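Local atomic coordinates of legionella ubiquitin-specific protease A domain-containing protein (PDB entry 5DGG), a protein that probably acts, through the central domain described here, as a ubiquitin-specific cysteine protease of peptidase clan CA, with a likely role in metaeffector activity in Legionella pneumophila. Residues W64-Y68 with T136-S140; V27-Y31 with I57-P61. One frame throughout, in Å; residues are numbered along the deposited sequence.

Interaction 1: residues W64-Y68 with T136-S140; sequences WRGVY and TCAYS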
loop_
_atom_site.group_PDB
_atom_site.type_symbol
_atom_site.label_atom_id
_atom_site.label_comp_id
_atom_site.label_asym_id
_atom_site.label_seq_id
_atom_site.Cartn_x
_atom_site.Cartn_y
_atom_site.Cartn_z
ATOM N N TRP A 64 0.295 7.347 6.334
ATOM C CA TRP A 64 -0.005 6.339 5.320
ATOM C C TRP A 64 0.748 5.057 5.587
ATOM O O TRP A 64 1.914 5.079 5.994
ATOM C CB TRP A 64 0.342 6.859 3.916
ATOM C CG TRP A 64 -0.589 7.994 3.511
ATOM C CD1 TRP A 64 -0.312 9.343 3.531
ATOM C CD2 TRP A 64 -1.908 7.859 3.035
ATOM N NE1 TRP A 64 -1.404 10.059 3.106
ATOM C CE2 TRP A 64 -2.398 9.175 2.777
ATOM C CE3 TRP A 64 -2.729 6.770 2.789
ATOM C CZ2 TRP A 64 -3.685 9.413 2.311
ATOM C CZ3 TRP A 64 -3.990 7.005 2.277
ATOM C CH2 TRP A 64 -4.475 8.328 2.068
ATOM N N ARG A 65 0.041 3.955 5.411
ATOM C CA ARG A 65 0.581 2.622 5.482
ATOM C C ARG A 65 0.099 1.794 4.290
ATOM O O ARG A 65 -0.851 2.150 3.590
ATOM C CB ARG A 65 0.163 1.962 6.807
ATOM C CG ARG A 65 0.767 2.594 8.052
ATOM C CD ARG A 65 0.257 1.915 9.312
ATOM N NE ARG A 65 0.734 2.573 10.512
ATOM C CZ ARG A 65 0.121 3.586 11.140
ATOM N NH1 ARG A 65 -1.019 4.099 10.727
ATOM N NH2 ARG A 65 0.670 4.089 12.216
ATOM N N GLY A 66 0.781 0.703 4.028
ATOM C CA GLY A 66 0.422 -0.164 2.924
ATOM C C GLY A 66 0.021 -1.545 3.376
ATOM O O GLY A 66 0.562 -2.082 4.332
ATOM N N VAL A 67 -1.005 -2.080 2.736
ATOM C CA VAL A 67 -1.470 -3.408 2.964
ATOM C C VAL A 67 -1.347 -4.207 1.679
ATOM O O VAL A 67 -1.888 -3.784 0.626
ATOM C CB VAL A 67 -2.952 -3.357 3.382
ATOM C CG1 VAL A 67 -3.555 -4.754 3.471
ATOM C CG2 VAL A 67 -3.092 -2.596 4.660
ATOM N N TYR A 68 -0.686 -5.348 1.744
ATOM C CA TYR A 68 -0.427 -6.203 0.569
ATOM C C TYR A 68 -0.877 -7.618 0.840
ATOM O O TYR A 68 -0.279 -8.326 1.670
ATOM C CB TYR A 68 1.057 -6.150 0.132
ATOM C CG TYR A 68 1.521 -4.748 0.102
ATOM C CD1 TYR A 68 1.340 -3.997 -1.025
ATOM C CD2 TYR A 68 2.137 -4.159 1.204
ATOM C CE1 TYR A 68 1.697 -2.680 -1.062
ATOM C CE2 TYR A 68 2.492 -2.844 1.184
ATOM C CZ TYR A 68 2.252 -2.101 0.057
ATOM O OH TYR A 68 2.652 -0.783 -0.036
ATOM N N THR A 136 4.973 4.998 1.268
ATOM C CA THR A 136 3.969 4.004 0.969
ATOM C C THR A 136 3.756 3.877 -0.561
ATOM O O THR A 136 3.617 2.756 -1.090
ATOM C CB THR A 136 2.656 4.326 1.764
ATOM O OG1 THR A 136 2.910 4.126 3.163
ATOM C CG2 THR A 136 1.560 3.430 1.313
ATOM N N CYS A 137 3.785 4.998 -1.281
ATOM C CA CYS A 137 3.635 4.992 -2.728
ATOM C C CYS A 137 4.785 4.287 -3.390
ATOM O O CYS A 137 4.606 3.379 -4.256
ATOM C CB CYS A 137 3.526 6.408 -3.288
ATOM S SG CYS A 137 1.892 7.117 -3.125
ATOM N N ALA A 138 5.995 4.620 -2.939
ATOM C CA ALA A 138 7.179 4.025 -3.528
ATOM C C ALA A 138 7.276 2.544 -3.185
ATOM O O ALA A 138 7.643 1.713 -4.023
ATOM C CB ALA A 138 8.427 4.748 -3.082
ATOM N N TYR A 139 6.972 2.200 -1.945
ATOM C CA TYR A 139 6.971 0.779 -1.552
ATOM C C TYR A 139 5.941 -0.057 -2.358
ATOM O O TYR A 139 6.218 -1.236 -2.714
ATOM C CB TYR A 139 6.838 0.630 -0.030
ATOM C CG TYR A 139 7.112 -0.774 0.512
ATOM C CD1 TYR A 139 8.381 -1.186 0.778
ATOM C CD2 TYR A 139 6.058 -1.678 0.748
ATOM C CE1 TYR A 139 8.665 -2.461 1.219
ATOM C CE2 TYR A 139 6.307 -2.955 1.235
ATOM C CZ TYR A 139 7.627 -3.346 1.465
ATOM O OH TYR A 139 7.947 -4.577 1.949
ATOM N N SER A 140 4.785 0.566 -2.640
ATOM C CA SER A 140 3.768 -0.053 -3.425
ATOM C C SER A 140 4.253 -0.341 -4.876
ATOM O O SER A 140 3.926 -1.366 -5.497
ATOM C CB SER A 140 2.499 0.811 -3.415
ATOM O OG SER A 140 1.944 0.886 -2.100
#
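Tyr-68 and Ser-140 meet through their first torsions: the phenol swings beside its own backbone N (chi1 -46°) and folds back along the strand toward helix 132-146, while Ser-140 turns OG toward the start of its helical turn (chi1 -65°). Gly-66, without a side chain, lets the Tyr-68 hydroxyl lie over the strand. Tyr-68 OH donates to Ser-140 OG at 2.7 Å, the serine oxygen lying at the ring edge near its plane. Ser-140 OG donates in turn to Thr-136 O, also at 2.7 Å, giving a two-bond chain from the strand to the helix backbone. That carbonyl also takes the helical bond from Ser-140 N, and the two donors come from opposite faces of its plane, so it is gripped twice. Beside this chain, Tyr-139 presents its edge to the face of Tyr-68 in an offset edge-to-face stack, centroids 5.7 Å apart and planes at 62°; the nearest carbons, Tyr-68 CE2 and Tyr-139 CD2, are 3.8 Å apart. The hydroxyl of Tyr-139 is bonded to Glu-84 and its ring also stacks with Phe-86. One turn earlier, the Thr-136 methyl CG2 rests on Arg-65 O at 3.6 Å. Thr-136 OG1 lies 3.1 Å from Trp-64 O, but its hydrogen bond goes to Cys-132 O in its own helix. All of this is buried, and the hydroxyls of Tyr-68 and Ser-140 each have a hydrogen-bond partner within the contact. Strand 65-68 and the helix run nearly parallel in this region, with axes 8.2 Å apart, an arrangement consistent with the helix-on-sheet core of clan CA peptidases. Strands 54-60 and 81-86 flank strand 65-70, Met-56 and Phe-86 pack around Tyr-68, and Met-11 of helix 8-14 touches both Trp-64 and Thr-136.

Interaction 2: residues V27-Y31 with I57-P61; sequences VLNRY and IPVGP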
loop_
_atom_site.group_PDB
_atom_site.type_symbol
_atom_site.label_atom_id
_atom_site.label_comp_id
_atom_site.label_asym_id
_atom_site.label_seq_id
_atom_site.Cartn_x
_atom_site.Cartn_y
_atom_site.Cartn_z
ATOM N N VAL A 27 -7.713 4.471 -1.986
ATOM C CA VAL A 27 -7.370 4.814 -0.613
ATOM C C VAL A 27 -8.476 4.486 0.397
ATOM O O VAL A 27 -9.675 4.699 0.163
ATOM C CB VAL A 27 -6.956 6.283 -0.452
ATOM C CG1 VAL A 27 -5.697 6.567 -1.252
ATOM C CG2 VAL A 27 -8.091 7.216 -0.832
ATOM N N LEU A 28 -8.055 3.936 1.528
ATOM C CA LEU A 28 -8.964 3.635 2.620
ATOM C C LEU A 28 -8.663 4.593 3.764
ATOM O O LEU A 28 -7.510 4.858 4.058
ATOM C CB LEU A 28 -8.763 2.230 3.150
ATOM C CG LEU A 28 -9.569 1.103 2.669
ATOM C CD1 LEU A 28 -9.261 -0.086 3.577
ATOM C CD2 LEU A 28 -11.055 1.486 2.673
ATOM N N ASN A 29 -9.708 5.092 4.410
ATOM C CA ASN A 29 -9.565 5.923 5.586
ATOM C C ASN A 29 -9.947 5.092 6.806
ATOM O O ASN A 29 -11.135 4.816 7.042
ATOM C CB ASN A 29 -10.540 7.097 5.443
ATOM C CG ASN A 29 -10.445 8.047 6.558
ATOM O OD1 ASN A 29 -10.324 7.684 7.734
ATOM N ND2 ASN A 29 -10.433 9.316 6.199
ATOM N N ARG A 30 -8.975 4.755 7.632
ATOM C CA ARG A 30 -9.218 3.818 8.738
ATOM C C ARG A 30 -10.053 4.391 9.847
ATOM O O ARG A 30 -10.579 3.636 10.655
ATOM C CB ARG A 30 -7.918 3.273 9.332
ATOM C CG ARG A 30 -7.057 4.268 10.025
ATOM C CD ARG A 30 -5.673 3.671 10.390
ATOM N NE ARG A 30 -5.756 3.189 11.765
ATOM C CZ ARG A 30 -5.178 3.762 12.809
ATOM N NH1 ARG A 30 -4.349 4.802 12.657
ATOM N NH2 ARG A 30 -5.396 3.258 14.015
ATOM N N TYR A 31 -10.220 5.713 9.887
ATOM C CA TYR A 31 -11.108 6.346 10.903
ATOM C C TYR A 31 -12.576 6.409 10.544
ATOM O O TYR A 31 -13.435 6.483 11.429
ATOM C CB TYR A 31 -10.626 7.736 11.199
ATOM C CG TYR A 31 -9.276 7.657 11.821
ATOM C CD1 TYR A 31 -9.137 7.154 13.090
ATOM C CD2 TYR A 31 -8.178 8.054 11.157
ATOM C CE1 TYR A 31 -7.894 7.038 13.672
ATOM C CE2 TYR A 31 -6.926 7.941 11.724
ATOM C CZ TYR A 31 -6.802 7.411 12.981
ATOM O OH TYR A 31 -5.582 7.301 13.616
ATOM N N ILE A 57 -3.581 -2.139 -0.783
ATOM C CA ILE A 57 -4.443 -1.044 -0.278
ATOM C C ILE A 57 -3.616 0.009 0.389
ATOM O O ILE A 57 -2.903 -0.288 1.336
ATOM C CB ILE A 57 -5.517 -1.539 0.753
ATOM C CG1 ILE A 57 -6.173 -2.838 0.302
ATOM C CG2 ILE A 57 -6.563 -0.427 0.961
ATOM C CD1 ILE A 57 -7.265 -3.373 1.233
ATOM N N PRO A 58 -3.688 1.270 -0.075
ATOM C CA PRO A 58 -3.079 2.298 0.721
ATOM C C PRO A 58 -3.998 2.760 1.838
ATOM O O PRO A 58 -5.136 3.102 1.585
ATOM C CB PRO A 58 -2.803 3.410 -0.286
ATOM C CG PRO A 58 -3.840 3.188 -1.384
ATOM C CD PRO A 58 -4.404 1.818 -1.244
ATOM N N VAL A 59 -3.527 2.748 3.070
ATOM C CA VAL A 59 -4.406 3.017 4.213
ATOM C C VAL A 59 -3.932 4.253 4.964
ATOM O O VAL A 59 -2.808 4.315 5.459
ATOM C CB VAL A 59 -4.480 1.841 5.177
ATOM C CG1 VAL A 59 -5.401 2.132 6.350
ATOM C CG2 VAL A 59 -4.945 0.597 4.450
ATOM N N GLY A 60 -4.807 5.238 5.026
ATOM C CA GLY A 60 -4.532 6.441 5.765
ATOM C C GLY A 60 -5.669 6.807 6.684
ATOM O O GLY A 60 -6.344 5.953 7.185
ATOM N N PRO A 61 -5.868 8.111 6.917
ATOM C CA PRO A 61 -5.098 9.178 6.301
ATOM C C PRO A 61 -4.003 9.570 7.245
ATOM O O PRO A 61 -3.811 8.922 8.284
ATOM C CB PRO A 61 -6.139 10.282 6.167
ATOM C CG PRO A 61 -6.896 10.149 7.440
ATOM C CD PRO A 61 -6.897 8.675 7.807
#
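Leu-28 and Ile-57 form the dense side of this parallel strand pair: Leu-28 CD1 meets the Ile-57 methyl CG2 at 3.8 Å. Val-59 lies next to them on the same face of the sheet. Tyr-100 and Leu-104 of helix 98-108 cover Leu-28. The backbones are joined by three nearly straight bonds. Leu-28 N gives to Pro-58 O at 3.0 Å, Gly-60 N to Leu-28 O at 2.9 Å, and Arg-30 N to Gly-60 O at 2.9 Å. The C-terminal ends of both segments are the solvent side. There Pro-61, behind a cis peptide bond, sets its CD against the edge of the Tyr-31 ring, 3.6 Å from Tyr-31 CD2, and the same carbon faces the Asn-29 amide. Tyr-31 is exposed; Arg-30, its CG placed between backbone N and carbonyl carbon (chi1 66°), sets CG over the rim of one face of the Tyr-31 ring and 3.4 Å from Gly-60 O. Asn-29 OD1 accepts from Tyr-31 N at 2.9 Å in its carbonyl plane, an Asx turn, and from Asp-32 N as well. The pairing belongs to the beta-alpha-beta unit of strand 22-29, helix 33-47 and strand 54-60. Main-chain bonds therefore run the length of the pair; aliphatic carbons back them on the buried face, and proline and aromatic contacts and an amide that fixes the turn at the outer end.

In the fold
Interactions 1 and 2 have centres 10 Å apart and share one mixed sheet, in which strand 54-60 lies between strand 22-29, its parallel partner, and strand 65-70, its antiparallel one. Val-67 O and Ile-57 N are 2.7 Å apart and Arg-65 O and Val-59 N 2.8 Å, both probable hydrogen bonds. Val-67 CG2 also packs on Val-59 CG2 at 3.7 Å, on the face that carries Leu-28, while Tyr-68 points to the other face, toward helix 132-146. Trp-64 bridges the two as well, its CE3 lying 3.5 Å from Val-59 C. Interaction 2 thus ties an outermost strand to the sheet, and interaction 1 ties its middle strand to the helix that begins at Cys-132.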